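Local coordinates for mRNA-decapping enzyme subunit 1 (Saccharomyces cerevisiae, PDB 1Q67), which partners DCP2 in the mRNA decapping complex, which removes the 7-methylguanine cap in normal mRNA turnover and in nonsense-mediated decay, at residues F24-I27 with G28-P32; D210-N213 with I214-L217. All blocks are in the same frame, centred on the assembly; numbering follows the deposited sequence.

Interaction 1: residues F24-I27 with G28-P32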
loop_
_atom_site.group_PDB
_atom_site.type_symbol
_atom_site.label_atom_id
_atom_site.label_comp_id
_atom_site.label_asym_id
_atom_site.label_seq_id
_atom_site.Cartn_x
_atom_site.Cartn_y
_atom_site.Cartn_z
ATOM N N PHE B 24 -18.958 -11.772 -2.410
ATOM C CA PHE B 24 -19.620 -11.708 -1.114
ATOM C C PHE B 24 -19.733 -10.275 -0.592
ATOM O O PHE B 24 -18.916 -9.425 -0.928
ATOM C CB PHE B 24 -18.815 -12.556 -0.125
ATOM C CG PHE B 24 -19.441 -12.690 1.227
ATOM C CD1 PHE B 24 -20.476 -13.596 1.443
ATOM C CD2 PHE B 24 -18.976 -11.933 2.297
ATOM C CE1 PHE B 24 -21.037 -13.748 2.717
ATOM C CE2 PHE B 24 -19.529 -12.074 3.575
ATOM C CZ PHE B 24 -20.561 -12.984 3.786
ATOM N N ASN B 25 -20.753 -10.007 0.222
ATOM C CA ASN B 25 -20.928 -8.672 0.793
ATOM C C ASN B 25 -20.044 -8.537 2.025
ATOM O O ASN B 25 -20.524 -8.556 3.153
ATOM C CB ASN B 25 -22.398 -8.420 1.164
ATOM C CG ASN B 25 -22.613 -7.070 1.855
ATOM O OD1 ASN B 25 -21.790 -6.151 1.734
ATOM N ND2 ASN B 25 -23.725 -6.942 2.573
ATOM N N VAL B 26 -18.743 -8.411 1.792
ATOM C CA VAL B 26 -17.765 -8.275 2.867
ATOM C C VAL B 26 -17.834 -6.916 3.571
ATOM O O VAL B 26 -17.571 -6.822 4.775
ATOM C CB VAL B 26 -16.316 -8.498 2.323
ATOM C CG1 VAL B 26 -16.020 -7.523 1.194
ATOM C CG2 VAL B 26 -15.295 -8.328 3.438
ATOM N N ILE B 27 -18.174 -5.860 2.830
ATOM C CA ILE B 27 -18.267 -4.533 3.436
ATOM C C ILE B 27 -19.323 -4.575 4.525
ATOM O O ILE B 27 -19.134 -4.050 5.627
ATOM C CB ILE B 27 -18.675 -3.450 2.400
ATOM C CG1 ILE B 27 -17.568 -3.292 1.349
ATOM C CG2 ILE B 27 -18.937 -2.117 3.117
ATOM C CD1 ILE B 27 -17.986 -2.497 0.121
ATOM N N GLY B 28 -20.435 -5.218 4.197
ATOM C CA GLY B 28 -21.540 -5.339 5.126
ATOM C C GLY B 28 -21.185 -5.887 6.492
ATOM O O GLY B 28 -21.925 -5.669 7.450
ATOM N N ARG B 29 -20.067 -6.596 6.601
ATOM C CA ARG B 29 -19.677 -7.130 7.895
ATOM C C ARG B 29 -18.954 -6.102 8.748
ATOM O O ARG B 29 -18.773 -6.297 9.951
ATOM C CB ARG B 29 -18.813 -8.373 7.720
ATOM C CG ARG B 29 -19.606 -9.546 7.192
ATOM C CD ARG B 29 -18.876 -10.832 7.411
ATOM N NE ARG B 29 -19.791 -11.964 7.362
ATOM C CZ ARG B 29 -19.437 -13.210 7.656
ATOM N NH1 ARG B 29 -18.185 -13.467 8.016
ATOM N NH2 ARG B 29 -20.331 -14.191 7.599
ATOM N N TYR B 30 -18.536 -5.004 8.130
ATOM C CA TYR B 30 -17.857 -3.958 8.879
ATOM C C TYR B 30 -18.761 -2.738 9.011
ATOM O O TYR B 30 -18.709 -2.043 10.014
ATOM C CB TYR B 30 -16.535 -3.592 8.205
ATOM C CG TYR B 30 -15.652 -4.801 8.011
ATOM C CD1 TYR B 30 -15.606 -5.459 6.784
ATOM C CD2 TYR B 30 -14.919 -5.334 9.076
ATOM C CE1 TYR B 30 -14.864 -6.614 6.615
ATOM C CE2 TYR B 30 -14.169 -6.502 8.917
ATOM C CZ TYR B 30 -14.151 -7.136 7.680
ATOM O OH TYR B 30 -13.442 -8.301 7.496
ATOM N N ASP B 31 -19.593 -2.495 8.000
ATOM C CA ASP B 31 -20.540 -1.376 8.014
ATOM C C ASP B 31 -21.879 -1.936 7.551
ATOM O O ASP B 31 -22.162 -1.992 6.357
ATOM C CB ASP B 31 -20.081 -0.246 7.077
ATOM C CG ASP B 31 -21.042 0.947 7.068
ATOM O OD1 ASP B 31 -22.072 0.904 7.774
ATOM O OD2 ASP B 31 -20.768 1.930 6.343
ATOM N N PRO B 32 -22.723 -2.357 8.505
ATOM C CA PRO B 32 -24.045 -2.930 8.234
ATOM C C PRO B 32 -24.952 -2.062 7.372
ATOM O O PRO B 32 -25.845 -2.573 6.704
ATOM C CB PRO B 32 -24.619 -3.153 9.633
ATOM C CG PRO B 32 -23.393 -3.368 10.477
ATOM C CD PRO B 32 -22.473 -2.292 9.955
HETATM O O HOH W 1 -25.735 -4.665 4.084
#

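Interaction 2: residues D210-N213 with I214-L217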
loop_
_atom_site.group_PDB
_atom_site.type_symbol
_atom_site.label_atom_id
_atom_site.label_comp_id
_atom_site.label_asym_id
_atom_site.label_seq_id
_atom_site.Cartn_x
_atom_site.Cartn_y
_atom_site.Cartn_z
ATOM N N ASP B 210 -9.264 4.886 -13.162
ATOM C CA ASP B 210 -10.100 4.914 -11.967
ATOM C C ASP B 210 -9.895 6.150 -11.100
ATOM O O ASP B 210 -10.744 6.474 -10.269
ATOM C CB ASP B 210 -9.882 3.659 -11.123
ATOM C CG ASP B 210 -10.662 2.475 -11.645
ATOM O OD1 ASP B 210 -11.611 2.698 -12.429
ATOM O OD2 ASP B 210 -10.345 1.328 -11.265
ATOM N N ARG B 211 -8.777 6.839 -11.291
ATOM C CA ARG B 211 -8.491 8.034 -10.506
ATOM C C ARG B 211 -9.480 9.142 -10.847
ATOM O O ARG B 211 -10.042 9.783 -9.961
ATOM C CB ARG B 211 -7.068 8.517 -10.770
ATOM C CG ARG B 211 -6.011 7.507 -10.378
ATOM C CD ARG B 211 -4.641 7.906 -10.892
ATOM N NE ARG B 211 -3.704 6.793 -10.778
ATOM C CZ ARG B 211 -2.506 6.765 -11.350
ATOM N NH1 ARG B 211 -2.094 7.792 -12.082
ATOM N NH2 ARG B 211 -1.726 5.708 -11.193
ATOM N N GLN B 212 -9.697 9.349 -12.140
ATOM C CA GLN B 212 -10.614 10.377 -12.603
ATOM C C GLN B 212 -12.053 9.998 -12.257
ATOM O O GLN B 212 -12.855 10.849 -11.868
ATOM C CB GLN B 212 -10.470 10.565 -14.116
ATOM C CG GLN B 212 -10.782 11.970 -14.573
ATOM C CD GLN B 212 -9.816 12.992 -13.990
ATOM O OE1 GLN B 212 -10.169 14.151 -13.786
ATOM N NE2 GLN B 212 -8.589 12.564 -13.730
ATOM N N ASN B 213 -12.380 8.718 -12.389
ATOM C CA ASN B 213 -13.723 8.252 -12.079
ATOM C C ASN B 213 -14.090 8.367 -10.600
ATOM O O ASN B 213 -15.233 8.672 -10.271
ATOM C CB ASN B 213 -13.896 6.804 -12.540
ATOM C CG ASN B 213 -13.957 6.685 -14.047
ATOM O OD1 ASN B 213 -13.135 7.265 -14.759
ATOM N ND2 ASN B 213 -14.930 5.932 -14.546
ATOM N N ILE B 214 -13.136 8.121 -9.705
ATOM C CA ILE B 214 -13.434 8.214 -8.283
ATOM C C ILE B 214 -13.574 9.696 -7.923
ATOM O O ILE B 214 -14.421 10.079 -7.122
ATOM C CB ILE B 214 -12.328 7.543 -7.413
ATOM C CG1 ILE B 214 -12.899 7.208 -6.036
ATOM C CG2 ILE B 214 -11.144 8.482 -7.212
ATOM C CD1 ILE B 214 -11.905 6.557 -5.086
ATOM N N TYR B 215 -12.740 10.525 -8.540
ATOM C CA TYR B 215 -12.779 11.961 -8.313
ATOM C C TYR B 215 -14.152 12.503 -8.724
ATOM O O TYR B 215 -14.763 13.300 -8.013
ATOM C CB TYR B 215 -11.681 12.646 -9.138
ATOM C CG TYR B 215 -11.912 14.128 -9.331
ATOM C CD1 TYR B 215 -11.816 15.017 -8.262
ATOM C CD2 TYR B 215 -12.292 14.628 -10.573
ATOM C CE1 TYR B 215 -12.101 16.369 -8.426
ATOM C CE2 TYR B 215 -12.582 15.976 -10.749
ATOM C CZ TYR B 215 -12.488 16.840 -9.674
ATOM O OH TYR B 215 -12.819 18.164 -9.844
ATOM N N GLU B 216 -14.628 12.051 -9.879
ATOM C CA GLU B 216 -15.916 12.477 -10.420
ATOM C C GLU B 216 -17.080 12.015 -9.541
ATOM O O GLU B 216 -18.035 12.760 -9.315
ATOM C CB GLU B 216 -16.098 11.915 -11.833
ATOM C CG GLU B 216 -16.530 12.933 -12.864
ATOM C CD GLU B 216 -15.383 13.787 -13.345
ATOM O OE1 GLU B 216 -14.453 13.217 -13.952
ATOM O OE2 GLU B 216 -15.408 15.019 -13.122
ATOM N N LEU B 217 -17.009 10.778 -9.057
ATOM C CA LEU B 217 -18.063 10.257 -8.200
ATOM C C LEU B 217 -18.138 10.996 -6.861
ATOM O O LEU B 217 -19.212 11.408 -6.434
ATOM C CB LEU B 217 -17.859 8.762 -7.947
ATOM C CG LEU B 217 -18.792 8.137 -6.906
ATOM C CD1 LEU B 217 -20.236 8.261 -7.378
ATOM C CD2 LEU B 217 -18.419 6.667 -6.693
#

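Interaction 1: residues F24-I27 with G28-P32
The phenyl ring of F24 turns its edge to R29: CE2 and CZ of F24 meet one face of the guanidinium, with F24 CZ 3.8 Å from R29 NE, and the two planes stand 86° apart. F24 gets there with CG anti to the backbone N (chi1 -175°), while R29 runs out extended from CG to NE to meet it. The ring of Y30 is also met at its edge, where V26 CG2 lies in the ring plane 3.6 Å from Y30 CE1; the carbonyl oxygen V26 O approaches the same ring obliquely. Between these groups the chain makes a tight right-handed turn. N25 is the centre of an inverse gamma turn, and its amide reaches forward so that OD1 accepts from G28 N at 3.0 Å, the donor sitting well above the carbonyl plane. V26 O takes R29 N in an i to i+3 bond of 3.1 Å. Two bonds grip I27 O: Y30 N at 2.7 Å, from above the carbonyl plane, and D31 N at 2.9 Å, almost in line with the carbonyl bond. The turn leads into strand 34-41 of the beta sandwich, a fold of the PH superfamily, and I27 anchors it there: its side chain is buried against I34, L37, A66, Y68 and I143 of the four-stranded sheet. V26 touches L145 of that sheet too. D31 leaves the turn with its carboxylate committed elsewhere, OD2 in a salt bridge to R70 and a hydrogen bond to Y68 OH, OD1 bonded to K33 N.

Interaction 2: residues D210-N213 with I214-L217
Between D210-N213 and I214-L217 run four consecutive i to i+4 hydrogen bonds of a regular alpha helix, from I214 N to D210 O at 3.0 Å through to L217 N to N213 O, also 3.0 Å. I214 sets CG2 between its backbone N and carbonyl carbon, which brings this methyl to 3.2 Å from R211 O, on the previous turn. On the outer side, Q212 bends at chi2 (63°) and lies alongside Y215, pointing the same way; its OE1 comes within 3.9 Å of Y215 CD2, with the amide and ring planes 58° apart. E216 bends back over the same turn, so that its OE1 is 3.9 Å from Q212 CG. Two polar groups of the first turn bond to the sandwich: D210 OD2 to T41 OG1 and R211 NE to I205 O. I214 is buried against F39, L65 and I67 of one sheet and I205 of the other, L217 adds to the contact with F39 and I67, and Y215 rests on V184 and V186. A C-terminal helix that closes one end of a two-sheet beta sandwich, its apolar side touching strands of both, is characteristic of the PH superfamily fold.

In the fold
Along the chain interaction 1 comes first, in the loop before strand 34-41, and interaction 2 last, on helix 208-223, which follows the final strand. Their centres lie about 23 Å apart and their nearest atoms about 11 Å, so they do not touch. What they share is the four-stranded sheet, and within it strands 34-41 and 64-70. On strand 64-70 the turn at 24-32 rests on A66 and Y68, whereas the helix rests on L65 and I67, consistent with the two packing on opposite faces of that strand. The helix also reaches the five-stranded sheet, so N-terminal and C-terminal elements are both tied to the sandwich.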